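Local structure of putative isomerase YbhH (Escherichia coli, 6OTV) at residues A[190-195]-A[282-287]; A[196-201]-A[250-255]; A[226-231]-A[269-274]; A[264-269]-A[311-316]. The protein is of unknown function but probably acts as an isomerase on a substrate not yet identified. All blocks are in the same frame, centred on the assembly; numbering follows the deposited sequence.

Overall arrangement
Contacts 1, 2 and 4 are buried and contribute to the core built around helix 279-290, whereas contact 3 is only partly buried and lies farther from the chain's centre. Contacts 1 and 2 share the paired strands 187-193 and 197-202: the first lays this hairpin on the helix without any hydrogen bond, mainly by aliphatic packing, the second adds a parallel strand beside 197-202, held by backbone bonds. Contact 4 continues the strand series through 263-267, adding a proline laid over an arginine's guanidinium face to a single cross-strand bond. Contact 3, whose loop shares Met269 with contact 4, relies on a glutamate shared by an arginine and a histidine, and packs against Pro251 of contact 2.

Contact 1: A[190-195]-A[282-287]; sequences TCIDMA and AIAISS
Met194 and Ile283 meet with their side chains crossing at about a right angle. The methionine chain is bent at chi2 (-68°) and again at chi3 (-64°), which brings its terminal methyl to the helix. There Met194 CE lies 3.8 Å from Ile283 CG2 and 3.3 Å from Ser287 OG, one helical turn further on. Ile283 offers its CG2 branch, while the end of its side chain leads away from 190-195. Ala195 meets the same isoleucine from the loop, its CB 3.7 Å from Ile283 CB. Between Ile283 and Ser287, Ala284 presents a small surface that lets the loop backbone come close, and its CB touches Met194 O at 3.3 Å. Ile192 closes the far end, where its CD1 tip rests 4.2 Å from Ser287 CB.

No hydrogen bond joins the two segments. The one hydroxyl among the touching groups is turned back into its own helix: Ser287 OG donates to Ile283 O at 2.7 Å. That carbonyl also takes the Ser287 N-H on the opposite face of its plane, so the serine can sit beside the methionine with its polar need met.

The segment 190-195 runs off the end of strand 187-193, which pairs with strand 197-202. Helix 279-290 also touches strands 197-202, 263-267 and 315-322, consistent with the central helix of a diaminopimelate-epimerase-like domain, with strands curling around it.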
loop_
_atom_site.group_PDB
_atom_site.type_symbol
_atom_site.label_atom_id
_atom_site.label_comp_id
_atom_site.label_asym_id
_atom_site.label_seq_id
_atom_site.Cartn_x
_atom_site.Cartn_y
_atom_site.Cartn_z
ATOM N N THR A 190 -11.794 -20.313 -18.191
ATOM C CA THR A 190 -10.718 -19.876 -17.312
ATOM C C THR A 190 -11.311 -19.167 -16.104
ATOM O O THR A 190 -12.097 -18.225 -16.254
ATOM C CB THR A 190 -9.735 -18.949 -18.036
ATOM O OG1 THR A 190 -8.890 -19.725 -18.895
ATOM C CG2 THR A 190 -8.873 -18.193 -17.034
ATOM N N CYS A 191 -10.938 -19.626 -14.914
ATOM C CA CYS A 191 -11.360 -19.010 -13.664
ATOM C C CYS A 191 -10.212 -18.165 -13.129
ATOM O O CYS A 191 -9.142 -18.695 -12.813
ATOM C CB CYS A 191 -11.776 -20.072 -12.649
ATOM S SG CYS A 191 -13.162 -21.096 -13.196
ATOM N N ILE A 192 -10.431 -16.856 -13.040
ATOM C CA ILE A 192 -9.396 -15.926 -12.615
ATOM C C ILE A 192 -10.014 -14.894 -11.679
ATOM O O ILE A 192 -11.176 -14.501 -11.831
ATOM C CB ILE A 192 -8.703 -15.256 -13.826
ATOM C CG1 ILE A 192 -7.494 -14.431 -13.380
ATOM C CG2 ILE A 192 -9.685 -14.396 -14.601
ATOM C CD1 ILE A 192 -6.688 -13.869 -14.533
ATOM N N ASP A 193 -9.231 -14.478 -10.687
ATOM C CA ASP A 193 -9.641 -13.508 -9.675
ATOM C C ASP A 193 -8.663 -12.338 -9.747
ATOM O O ASP A 193 -7.647 -12.321 -9.046
ATOM C CB ASP A 193 -9.663 -14.153 -8.286
ATOM C CG ASP A 193 -10.287 -13.259 -7.227
ATOM O OD1 ASP A 193 -10.816 -12.182 -7.573
ATOM O OD2 ASP A 193 -10.249 -13.642 -6.041
ATOM N N MET A 194 -8.964 -11.369 -10.613
ATOM C CA MET A 194 -8.164 -10.153 -10.777
ATOM C C MET A 194 -9.123 -8.968 -10.736
ATOM O O MET A 194 -9.848 -8.724 -11.706
ATOM C CB MET A 194 -7.367 -10.177 -12.078
ATOM C CG MET A 194 -5.968 -10.761 -11.948
ATOM S SD MET A 194 -4.854 -9.725 -10.974
ATOM C CE MET A 194 -4.773 -8.252 -11.986
ATOM N N ALA A 195 -9.135 -8.256 -9.605
ATOM C CA ALA A 195 -10.045 -7.140 -9.342
ATOM C C ALA A 195 -11.500 -7.597 -9.269
ATOM O O ALA A 195 -12.342 -6.912 -8.680
ATOM C CB ALA A 195 -9.884 -6.037 -10.393
ATOM N N ALA A 282 -12.723 -5.449 -16.784
ATOM C CA ALA A 282 -11.684 -5.170 -17.768
ATOM C C ALA A 282 -10.309 -5.559 -17.240
ATOM O O ALA A 282 -9.455 -6.028 -18.001
ATOM C CB ALA A 282 -11.719 -3.694 -18.167
ATOM N N ILE A 283 -10.078 -5.379 -15.938
ATOM C CA ILE A 283 -8.808 -5.793 -15.346
ATOM C C ILE A 283 -8.634 -7.300 -15.481
ATOM O O ILE A 283 -7.573 -7.790 -15.888
ATOM C CB ILE A 283 -8.726 -5.352 -13.873
ATOM C CG1 ILE A 283 -8.964 -3.846 -13.734
ATOM C CG2 ILE A 283 -7.385 -5.753 -13.271
ATOM C CD1 ILE A 283 -8.080 -2.999 -14.608
ATOM N N ALA A 284 -9.682 -8.056 -15.145
ATOM C CA ALA A 284 -9.592 -9.513 -15.161
ATOM C C ALA A 284 -9.367 -10.040 -16.574
ATOM O O ALA A 284 -8.504 -10.899 -16.796
ATOM C CB ALA A 284 -10.857 -10.120 -14.553
ATOM N N ILE A 285 -10.135 -9.536 -17.542
ATOM C CA ILE A 285 -10.037 -10.029 -18.914
ATOM C C ILE A 285 -8.680 -9.684 -19.514
ATOM O O ILE A 285 -8.031 -10.528 -20.145
ATOM C CB ILE A 285 -11.186 -9.464 -19.765
ATOM C CG1 ILE A 285 -12.528 -9.918 -19.199
ATOM C CG2 ILE A 285 -11.035 -9.901 -21.213
ATOM C CD1 ILE A 285 -13.668 -9.006 -19.561
ATOM N N SER A 286 -8.235 -8.438 -19.339
ATOM C CA SER A 286 -6.931 -8.048 -19.867
ATOM C C SER A 286 -5.814 -8.869 -19.232
ATOM O O SER A 286 -4.827 -9.206 -19.897
ATOM C CB SER A 286 -6.698 -6.552 -19.645
ATOM O OG SER A 286 -6.679 -6.242 -18.261
ATOM N N SER A 287 -5.959 -9.209 -17.946
ATOM C CA SER A 287 -4.956 -10.031 -17.275
ATOM C C SER A 287 -4.865 -11.417 -17.900
ATOM O O SER A 287 -3.764 -11.934 -18.123
ATOM C CB SER A 287 -5.276 -10.143 -15.784
ATOM O OG SER A 287 -5.207 -8.879 -15.153
#

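Contact 2: A[196-201]-A[250-255]; sequences MPVVII and KPVLIS
The Pro251 ring lies on the same face of the sheet as Val199, Ile201 and Leu253, while Val198, Ile200, Lys250 and Val252 occupy the other; the peptide edges between the two parallel strands carry the hydrogen bonds. On the proline face, Val199 CG1 packs 3.9 Å from Pro251 CB, and Ile201 CB lies equally near Leu253 CD2. On the other face Ile254, near the end of its strand, reaches back to Ile200: with its CG1 branch between the backbone N and the carbonyl carbon (chi1 65°), CD1 comes within 3.6 Å of Ile200 CG2. Ahead of the strand, Met196 crosses Lys250 obliquely, its SD 4.0 Å from Lys250 CG.

Along the edges, Lys250 N donates to Pro197 O at 2.9 Å. Val252 N reaches Val199 O at 3.0 Å. The straightest bond runs from Ile201 N to Val252 O (2.8 Å, 172°), nearly along the C=O axis. Ile254 N reaches Ile201 O at 2.9 Å, but Val199 N to Lys250 O is weak.

Only alternate residues of 250-255 turn their amides to this partner, and Pro251 is not among them, so its missing N-H costs the ladder nothing. Backbone bonds thus fix the parallel register, while aliphatic groups pack on both faces and Lys250, at the start of its strand, carries its ammonium off to Val247 O.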
loop_
_atom_site.group_PDB
_atom_site.type_symbol
_atom_site.label_atom_id
_atom_site.label_comp_id
_atom_site.label_asym_id
_atom_site.label_seq_id
_atom_site.Cartn_x
_atom_site.Cartn_y
_atom_site.Cartn_z
ATOM N N MET A 196 -11.802 -8.752 -9.848
ATOM C CA MET A 196 -13.142 -9.318 -9.856
ATOM C C MET A 196 -13.042 -10.802 -10.185
ATOM O O MET A 196 -12.334 -11.178 -11.126
ATOM C CB MET A 196 -14.032 -8.597 -10.873
ATOM C CG MET A 196 -15.427 -9.191 -11.032
ATOM S SD MET A 196 -16.465 -8.981 -9.568
ATOM C CE MET A 196 -16.602 -7.197 -9.508
ATOM N N PRO A 197 -13.701 -11.674 -9.422
ATOM C CA PRO A 197 -13.775 -13.090 -9.814
ATOM C C PRO A 197 -14.651 -13.241 -11.049
ATOM O O PRO A 197 -15.828 -12.877 -11.033
ATOM C CB PRO A 197 -14.402 -13.769 -8.589
ATOM C CG PRO A 197 -14.250 -12.786 -7.470
ATOM C CD PRO A 197 -14.304 -11.435 -8.102
ATOM N N VAL A 198 -14.068 -13.760 -12.127
ATOM C CA VAL A 198 -14.797 -13.969 -13.371
ATOM C C VAL A 198 -14.499 -15.363 -13.897
ATOM O O VAL A 198 -13.460 -15.959 -13.592
ATOM C CB VAL A 198 -14.454 -12.911 -14.450
ATOM C CG1 VAL A 198 -14.725 -11.499 -13.942
ATOM C CG2 VAL A 198 -13.013 -13.062 -14.916
ATOM N N VAL A 199 -15.428 -15.885 -14.691
ATOM C CA VAL A 199 -15.228 -17.118 -15.441
ATOM C C VAL A 199 -15.301 -16.760 -16.920
ATOM O O VAL A 199 -16.330 -16.268 -17.401
ATOM C CB VAL A 199 -16.252 -18.202 -15.059
ATOM C CG1 VAL A 199 -17.649 -17.612 -14.924
ATOM C CG2 VAL A 199 -16.234 -19.334 -16.073
ATOM N N ILE A 200 -14.202 -16.982 -17.628
ATOM C CA ILE A 200 -14.064 -16.552 -19.013
ATOM C C ILE A 200 -14.474 -17.704 -19.918
ATOM O O ILE A 200 -13.871 -18.781 -19.879
ATOM C CB ILE A 200 -12.627 -16.094 -19.298
ATOM C CG1 ILE A 200 -12.303 -14.873 -18.436
ATOM C CG2 ILE A 200 -12.437 -15.795 -20.776
ATOM C CD1 ILE A 200 -10.854 -14.503 -18.422
ATOM N N ILE A 201 -15.505 -17.480 -20.728
ATOM C CA ILE A 201 -16.116 -18.513 -21.554
ATOM C C ILE A 201 -16.060 -18.055 -23.004
ATOM O O ILE A 201 -16.523 -16.954 -23.311
ATOM C CB ILE A 201 -17.573 -18.800 -21.148
ATOM C CG1 ILE A 201 -17.674 -19.024 -19.638
ATOM C CG2 ILE A 201 -18.120 -19.992 -21.928
ATOM C CD1 ILE A 201 -19.091 -19.004 -19.113
ATOM N N LYS A 250 -18.553 -13.227 -12.064
ATOM C CA LYS A 250 -19.211 -12.636 -13.219
ATOM C C LYS A 250 -18.798 -13.397 -14.473
ATOM O O LYS A 250 -17.614 -13.385 -14.827
ATOM C CB LYS A 250 -18.836 -11.168 -13.355
ATOM C CG LYS A 250 -19.208 -10.307 -12.165
ATOM C CD LYS A 250 -20.447 -9.461 -12.435
ATOM C CE LYS A 250 -20.610 -8.362 -11.379
ATOM N NZ LYS A 250 -20.604 -8.908 -9.990
ATOM N N PRO A 251 -19.719 -14.078 -15.156
ATOM C CA PRO A 251 -19.345 -14.772 -16.395
ATOM C C PRO A 251 -19.133 -13.787 -17.532
ATOM O O PRO A 251 -19.843 -12.786 -17.654
ATOM C CB PRO A 251 -20.539 -15.698 -16.661
ATOM C CG PRO A 251 -21.682 -15.047 -15.968
ATOM C CD PRO A 251 -21.113 -14.349 -14.766
ATOM N N VAL A 252 -18.124 -14.068 -18.355
ATOM C CA VAL A 252 -17.741 -13.202 -19.466
ATOM C C VAL A 252 -17.636 -14.046 -20.726
ATOM O O VAL A 252 -16.809 -14.962 -20.795
ATOM C CB VAL A 252 -16.409 -12.478 -19.209
ATOM C CG1 VAL A 252 -16.058 -11.626 -20.414
ATOM C CG2 VAL A 252 -16.488 -11.635 -17.942
ATOM N N LEU A 253 -18.464 -13.736 -21.720
ATOM C CA LEU A 253 -18.321 -14.336 -23.038
ATOM C C LEU A 253 -17.279 -13.560 -23.835
ATOM O O LEU A 253 -17.344 -12.330 -23.919
ATOM C CB LEU A 253 -19.659 -14.341 -23.775
ATOM C CG LEU A 253 -20.800 -15.128 -23.130
ATOM C CD1 LEU A 253 -22.002 -15.162 -24.059
ATOM C CD2 LEU A 253 -20.344 -16.537 -22.789
ATOM N N ILE A 254 -16.310 -14.271 -24.408
ATOM C CA ILE A 254 -15.235 -13.624 -25.148
ATOM C C ILE A 254 -15.235 -14.108 -26.592
ATOM O O ILE A 254 -15.666 -15.221 -26.910
ATOM C CB ILE A 254 -13.851 -13.853 -24.504
ATOM C CG1 ILE A 254 -13.457 -15.330 -24.558
ATOM C CG2 ILE A 254 -13.838 -13.337 -23.072
ATOM C CD1 ILE A 254 -11.980 -15.570 -24.322
ATOM N N SER A 255 -14.745 -13.239 -27.468
ATOM C CA SER A 255 -14.597 -13.506 -28.890
ATOM C C SER A 255 -13.551 -12.543 -29.429
ATOM O O SER A 255 -13.234 -11.545 -28.772
ATOM C CB SER A 255 -15.936 -13.340 -29.631
ATOM O OG SER A 255 -16.398 -12.001 -29.576
#

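Contact 3: A[226-231]-A[269-274]; sequences RIESIR and MPHSCH
Two polar links converge on one carboxylate oxygen of Glu228. From the loop, His271 ND1 donates to Glu228 OE2 at 2.8 Å; the bond is weak because it is strongly bent (122°), although the oxygen lies at the edge of the imidazole and near its plane. Within the helix, one turn along, Arg231 NE forms a salt bridge with the same OE2 at 3.3 Å, meeting it from above the carboxylate plane. The glutamate chain, bent at chi2 (-68°), carries its end toward the loop, where it can serve both partners. Such sharing would be expected to favour a negatively charged Glu228. The strongest polar partner of the arginine lies elsewhere, since NH2 donates to Val243 O. Near that nitrogen the His271 ring stands almost perpendicular to the guanidinium, its CE1 3.9 Å from Arg231 NH2.

Nonpolar contact accompanies this pairing. Pro270, preceded by a cis peptide bond, packs its CB 3.4 Å from Arg231 CD. Its CG lies over one guanidinium face, 3.8 Å from Arg231 NH1 and offset toward the rim of the group. The arginine is bent at chi3 (78°), which turns the guanidinium alongside the proline.

Helix 221-237 here faces the loop that leads from strand 263-267 to helix 279-290. Both pack on strand 250-255, whose Pro251 is touched by Ile227, Arg231 and Pro270 alike, while Cys273 further along the loop bonds through its N to Asp218 of helix 214-219.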
loop_
_atom_site.group_PDB
_atom_site.type_symbol
_atom_site.label_atom_id
_atom_site.label_comp_id
_atom_site.label_asym_id
_atom_site.label_seq_id
_atom_site.Cartn_x
_atom_site.Cartn_y
_atom_site.Cartn_z
ATOM N N ARG A 226 -27.424 -22.157 -19.968
ATOM C CA ARG A 226 -26.105 -22.756 -20.136
ATOM C C ARG A 226 -25.027 -21.949 -19.428
ATOM O O ARG A 226 -24.068 -22.523 -18.899
ATOM C CB ARG A 226 -25.774 -22.898 -21.622
ATOM C CG ARG A 226 -26.309 -24.170 -22.255
ATOM C CD ARG A 226 -25.819 -24.335 -23.686
ATOM N NE ARG A 226 -25.952 -25.715 -24.150
ATOM C CZ ARG A 226 -27.047 -26.219 -24.711
ATOM N NH1 ARG A 226 -28.119 -25.459 -24.883
ATOM N NH2 ARG A 226 -27.072 -27.487 -25.102
ATOM N N ILE A 227 -25.168 -20.622 -19.399
ATOM C CA ILE A 227 -24.204 -19.790 -18.687
ATOM C C ILE A 227 -24.291 -20.036 -17.185
ATOM O O ILE A 227 -23.267 -20.141 -16.500
ATOM C CB ILE A 227 -24.419 -18.305 -19.037
ATOM C CG1 ILE A 227 -24.057 -18.041 -20.499
ATOM C CG2 ILE A 227 -23.598 -17.413 -18.123
ATOM C CD1 ILE A 227 -24.238 -16.598 -20.923
ATOM N N GLU A 228 -25.511 -20.144 -16.650
ATOM C CA GLU A 228 -25.676 -20.365 -15.215
ATOM C C GLU A 228 -25.111 -21.714 -14.789
ATOM O O GLU A 228 -24.497 -21.822 -13.721
ATOM C CB GLU A 228 -27.152 -20.260 -14.832
ATOM C CG GLU A 228 -27.612 -18.846 -14.537
ATOM C CD GLU A 228 -26.981 -18.283 -13.278
ATOM O OE1 GLU A 228 -26.634 -19.077 -12.377
ATOM O OE2 GLU A 228 -26.829 -17.048 -13.190
ATOM N N SER A 229 -25.314 -22.752 -15.604
ATOM C CA SER A 229 -24.757 -24.064 -15.289
ATOM C C SER A 229 -23.249 -23.992 -15.101
ATOM O O SER A 229 -22.693 -24.641 -14.208
ATOM C CB SER A 229 -25.110 -25.062 -16.393
ATOM O OG SER A 229 -24.392 -26.272 -16.235
ATOM N N ILE A 230 -22.570 -23.200 -15.930
ATOM C CA ILE A 230 -21.125 -23.066 -15.807
ATOM C C ILE A 230 -20.756 -22.153 -14.642
ATOM O O ILE A 230 -19.739 -22.376 -13.976
ATOM C CB ILE A 230 -20.530 -22.562 -17.132
ATOM C CG1 ILE A 230 -21.013 -23.433 -18.294
ATOM C CG2 ILE A 230 -19.011 -22.558 -17.074
ATOM C CD1 ILE A 230 -20.569 -22.938 -19.654
ATOM N N ARG A 231 -21.570 -21.131 -14.363
ATOM C CA ARG A 231 -21.229 -20.187 -13.303
ATOM C C ARG A 231 -21.350 -20.830 -11.928
ATOM O O ARG A 231 -20.448 -20.700 -11.091
ATOM C CB ARG A 231 -22.113 -18.945 -13.384
ATOM C CG ARG A 231 -21.710 -17.882 -12.374
ATOM C CD ARG A 231 -22.644 -16.694 -12.395
ATOM N NE ARG A 231 -23.897 -16.957 -11.696
ATOM C CZ ARG A 231 -24.096 -16.714 -10.404
ATOM N NH1 ARG A 231 -23.123 -16.200 -9.663
ATOM N NH2 ARG A 231 -25.271 -16.984 -9.852
ATOM N N MET A 269 -23.774 -9.892 -15.368
ATOM C CA MET A 269 -23.713 -9.242 -14.061
ATOM C C MET A 269 -24.502 -9.902 -12.930
ATOM O O MET A 269 -25.061 -9.179 -12.095
ATOM C CB MET A 269 -24.210 -7.799 -14.193
ATOM C CG MET A 269 -23.632 -7.027 -15.365
ATOM S SD MET A 269 -24.490 -5.458 -15.623
ATOM C CE MET A 269 -26.121 -6.026 -16.094
ATOM N N PRO A 270 -24.573 -11.242 -12.822
ATOM C CA PRO A 270 -24.135 -12.380 -13.635
ATOM C C PRO A 270 -25.234 -12.907 -14.551
ATOM O O PRO A 270 -24.979 -13.779 -15.380
ATOM C CB PRO A 270 -23.756 -13.435 -12.585
ATOM C CG PRO A 270 -24.056 -12.817 -11.236
ATOM C CD PRO A 270 -25.003 -11.703 -11.497
ATOM N N HIS A 271 -26.445 -12.377 -14.393
ATOM C CA HIS A 271 -27.598 -12.866 -15.139
ATOM C C HIS A 271 -27.832 -12.074 -16.422
ATOM O O HIS A 271 -28.035 -12.664 -17.487
ATOM C CB HIS A 271 -28.851 -12.825 -14.256
ATOM C CG HIS A 271 -28.655 -13.420 -12.895
ATOM N ND1 HIS A 271 -28.296 -14.735 -12.699
ATOM C CD2 HIS A 271 -28.779 -12.877 -11.660
ATOM C CE1 HIS A 271 -28.200 -14.977 -11.404
ATOM N NE2 HIS A 271 -28.489 -13.865 -10.751
ATOM N N SER A 272 -27.808 -10.747 -16.341
ATOM C CA SER A 272 -28.043 -9.886 -17.490
ATOM C C SER A 272 -26.723 -9.453 -18.117
ATOM O O SER A 272 -25.670 -9.460 -17.477
ATOM C CB SER A 272 -28.858 -8.653 -17.092
ATOM O OG SER A 272 -30.163 -9.015 -16.681
ATOM N N CYS A 273 -26.797 -9.059 -19.386
ATOM C CA CYS A 273 -25.621 -8.634 -20.133
ATOM C C CYS A 273 -25.392 -7.140 -19.922
ATOM O O CYS A 273 -26.286 -6.325 -20.178
ATOM C CB CYS A 273 -25.779 -8.951 -21.621
ATOM S SG CYS A 273 -24.312 -8.571 -22.620
ATOM N N HIS A 274 -24.196 -6.792 -19.448
ATOM C CA HIS A 274 -23.817 -5.395 -19.275
ATOM C C HIS A 274 -23.849 -4.674 -20.619
ATOM O O HIS A 274 -23.386 -5.199 -21.636
ATOM C CB HIS A 274 -22.414 -5.321 -18.658
ATOM C CG HIS A 274 -22.104 -4.032 -17.955
ATOM N ND1 HIS A 274 -22.204 -2.801 -18.567
ATOM C CD2 HIS A 274 -21.652 -3.790 -16.701
ATOM C CE1 HIS A 274 -21.849 -1.856 -17.715
ATOM N NE2 HIS A 274 -21.509 -2.430 -16.575
#

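Contact 4: A[264-269]-A[311-316]; sequences NVRYFM and EHPSGA
Glu311 pairs with Asn264 where strands 263-267 and 306-312, linked in the chain through helix 279-290 as a beta-alpha-beta unit, run parallel. Its carbonyl makes the one hydrogen bond across the contact: Val265 N donates to Glu311 O at 2.8 Å. The Asn264 CA-H adds a longer approach to the same oxygen, and Val265 CG2 touches it at 3.3 Å. The extended Glu311 side chain carries its carboxylate to the backbone amides of Gln258, Lys259 and Gly261, while Asn264 ND2 bonds to Ser255 OG and Gly210 O.

At His312 the chain enters a type I turn that closes a tight hairpin onto strand 315-322; Gly315 O lies over the centre of one face of its ring. Pro313 follows and lies against one face of the Arg266 guanidinium, which a bend at chi2 (-61°) helps bring there. The two side chains slide past each other in opposite directions, with Pro313 CD 3.4 Å from Arg266 NH1 and Pro313 CG 3.6 Å from Arg266 NE. Ser314 N then turns back to His312 ND1 at 3.2 Å.

Arg266 NH1 donates within its own segment to Val265 O at 2.8 Å, from above that carbonyl's plane. A second bond joins Arg266 NH1 to Asn264 OD1 at 3.1 Å, and NE bonds to Glu212 O outside the segment; together they fix the guanidinium against the proline. NH1 and NE of this buried cation are thus met by neutral oxygens, with the proline ring shielding one face.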
loop_
_atom_site.group_PDB
_atom_site.type_symbol
_atom_site.label_atom_id
_atom_site.label_comp_id
_atom_site.label_asym_id
_atom_site.label_seq_id
_atom_site.Cartn_x
_atom_site.Cartn_y
_atom_site.Cartn_z
ATOM N N ASN A 264 -13.018 -9.030 -27.716
ATOM C CA ASN A 264 -14.385 -8.557 -27.562
ATOM C C ASN A 264 -15.059 -9.365 -26.461
ATOM O O ASN A 264 -14.873 -10.583 -26.374
ATOM C CB ASN A 264 -15.162 -8.685 -28.876
ATOM C CG ASN A 264 -16.651 -8.460 -28.699
ATOM O OD1 ASN A 264 -17.111 -7.324 -28.568
ATOM N ND2 ASN A 264 -17.413 -9.546 -28.694
ATOM N N VAL A 265 -15.833 -8.695 -25.609
ATOM C CA VAL A 265 -16.400 -9.350 -24.439
ATOM C C VAL A 265 -17.884 -9.027 -24.320
ATOM O O VAL A 265 -18.374 -8.011 -24.819
ATOM C CB VAL A 265 -15.666 -8.962 -23.130
ATOM C CG1 VAL A 265 -14.170 -9.254 -23.231
ATOM C CG2 VAL A 265 -15.918 -7.503 -22.779
ATOM N N ARG A 266 -18.599 -9.930 -23.650
ATOM C CA ARG A 266 -19.973 -9.712 -23.209
ATOM C C ARG A 266 -20.009 -10.007 -21.716
ATOM O O ARG A 266 -19.835 -11.159 -21.305
ATOM C CB ARG A 266 -20.958 -10.596 -23.977
ATOM C CG ARG A 266 -21.149 -10.185 -25.431
ATOM C CD ARG A 266 -21.701 -8.770 -25.526
ATOM N NE ARG A 266 -21.889 -8.330 -26.908
ATOM C CZ ARG A 266 -20.981 -7.664 -27.619
ATOM N NH1 ARG A 266 -19.804 -7.358 -27.089
ATOM N NH2 ARG A 266 -21.250 -7.303 -28.867
ATOM N N TYR A 267 -20.232 -8.970 -20.913
ATOM C CA TYR A 267 -20.054 -9.022 -19.466
ATOM C C TYR A 267 -21.401 -9.259 -18.791
ATOM O O TYR A 267 -22.307 -8.426 -18.897
ATOM C CB TYR A 267 -19.418 -7.719 -18.978
ATOM C CG TYR A 267 -18.966 -7.702 -17.533
ATOM C CD1 TYR A 267 -17.831 -8.392 -17.131
ATOM C CD2 TYR A 267 -19.654 -6.960 -16.580
ATOM C CE1 TYR A 267 -17.405 -8.366 -15.812
ATOM C CE2 TYR A 267 -19.236 -6.926 -15.258
ATOM C CZ TYR A 267 -18.111 -7.631 -14.880
ATOM O OH TYR A 267 -17.691 -7.601 -13.568
ATOM N N PHE A 268 -21.531 -10.384 -18.096
ATOM C CA PHE A 268 -22.774 -10.732 -17.421
ATOM C C PHE A 268 -22.680 -10.423 -15.931
ATOM O O PHE A 268 -21.649 -10.671 -15.297
ATOM C CB PHE A 268 -23.122 -12.203 -17.656
ATOM C CG PHE A 268 -23.646 -12.476 -19.038
ATOM C CD1 PHE A 268 -25.009 -12.448 -19.292
ATOM C CD2 PHE A 268 -22.780 -12.733 -20.090
ATOM C CE1 PHE A 268 -25.498 -12.688 -20.566
ATOM C CE2 PHE A 268 -23.264 -12.974 -21.365
ATOM C CZ PHE A 268 -24.624 -12.952 -21.603
ATOM N N MET A 269 -23.774 -9.892 -15.368
ATOM C CA MET A 269 -23.713 -9.242 -14.061
ATOM C C MET A 269 -24.502 -9.902 -12.930
ATOM O O MET A 269 -25.061 -9.179 -12.095
ATOM C CB MET A 269 -24.210 -7.799 -14.193
ATOM C CG MET A 269 -23.632 -7.027 -15.365
ATOM S SD MET A 269 -24.490 -5.458 -15.623
ATOM C CE MET A 269 -26.121 -6.026 -16.094
ATOM N N GLU A 311 -12.927 -4.671 -26.229
ATOM C CA GLU A 311 -14.152 -4.235 -26.885
ATOM C C GLU A 311 -15.370 -4.781 -26.150
ATOM O O GLU A 311 -15.352 -5.904 -25.635
ATOM C CB GLU A 311 -14.159 -4.677 -28.352
ATOM C CG GLU A 311 -13.013 -4.068 -29.157
ATOM C CD GLU A 311 -13.000 -4.490 -30.617
ATOM O OE1 GLU A 311 -13.808 -5.361 -31.006
ATOM O OE2 GLU A 311 -12.173 -3.944 -31.379
ATOM N N HIS A 312 -16.422 -3.975 -26.100
ATOM C CA HIS A 312 -17.650 -4.317 -25.394
ATOM C C HIS A 312 -18.809 -3.728 -26.184
ATOM O O HIS A 312 -18.595 -2.987 -27.151
ATOM C CB HIS A 312 -17.612 -3.799 -23.945
ATOM C CG HIS A 312 -17.424 -2.320 -23.828
ATOM N ND1 HIS A 312 -18.452 -1.421 -24.012
ATOM C CD2 HIS A 312 -16.327 -1.583 -23.533
ATOM C CE1 HIS A 312 -17.995 -0.193 -23.842
ATOM N NE2 HIS A 312 -16.710 -0.264 -23.550
ATOM N N PRO A 313 -20.058 -4.057 -25.815
ATOM C CA PRO A 313 -21.203 -3.643 -26.653
ATOM C C PRO A 313 -21.256 -2.168 -27.033
ATOM O O PRO A 313 -21.780 -1.847 -28.106
ATOM C CB PRO A 313 -22.409 -4.027 -25.789
ATOM C CG PRO A 313 -21.953 -5.212 -25.050
ATOM C CD PRO A 313 -20.496 -4.985 -24.751
ATOM N N SER A 314 -20.742 -1.258 -26.205
ATOM C CA SER A 314 -20.909 0.169 -26.464
ATOM C C SER A 314 -19.584 0.908 -26.628
ATOM O O SER A 314 -19.535 2.125 -26.431
ATOM C CB SER A 314 -21.748 0.818 -25.358
ATOM O OG SER A 314 -21.470 0.246 -24.094
ATOM N N GLY A 315 -18.522 0.217 -27.001
ATOM C CA GLY A 315 -17.260 0.891 -27.245
ATOM C C GLY A 315 -16.089 -0.018 -26.908
ATOM O O GLY A 315 -16.194 -1.241 -26.992
ATOM N N ALA A 316 -14.976 0.614 -26.537
ATOM C CA ALA A 316 -13.762 -0.103 -26.179
ATOM C C ALA A 316 -13.078 0.617 -25.029
ATOM O O ALA A 316 -13.285 1.810 -24.803
ATOM C CB ALA A 316 -12.801 -0.238 -27.369
#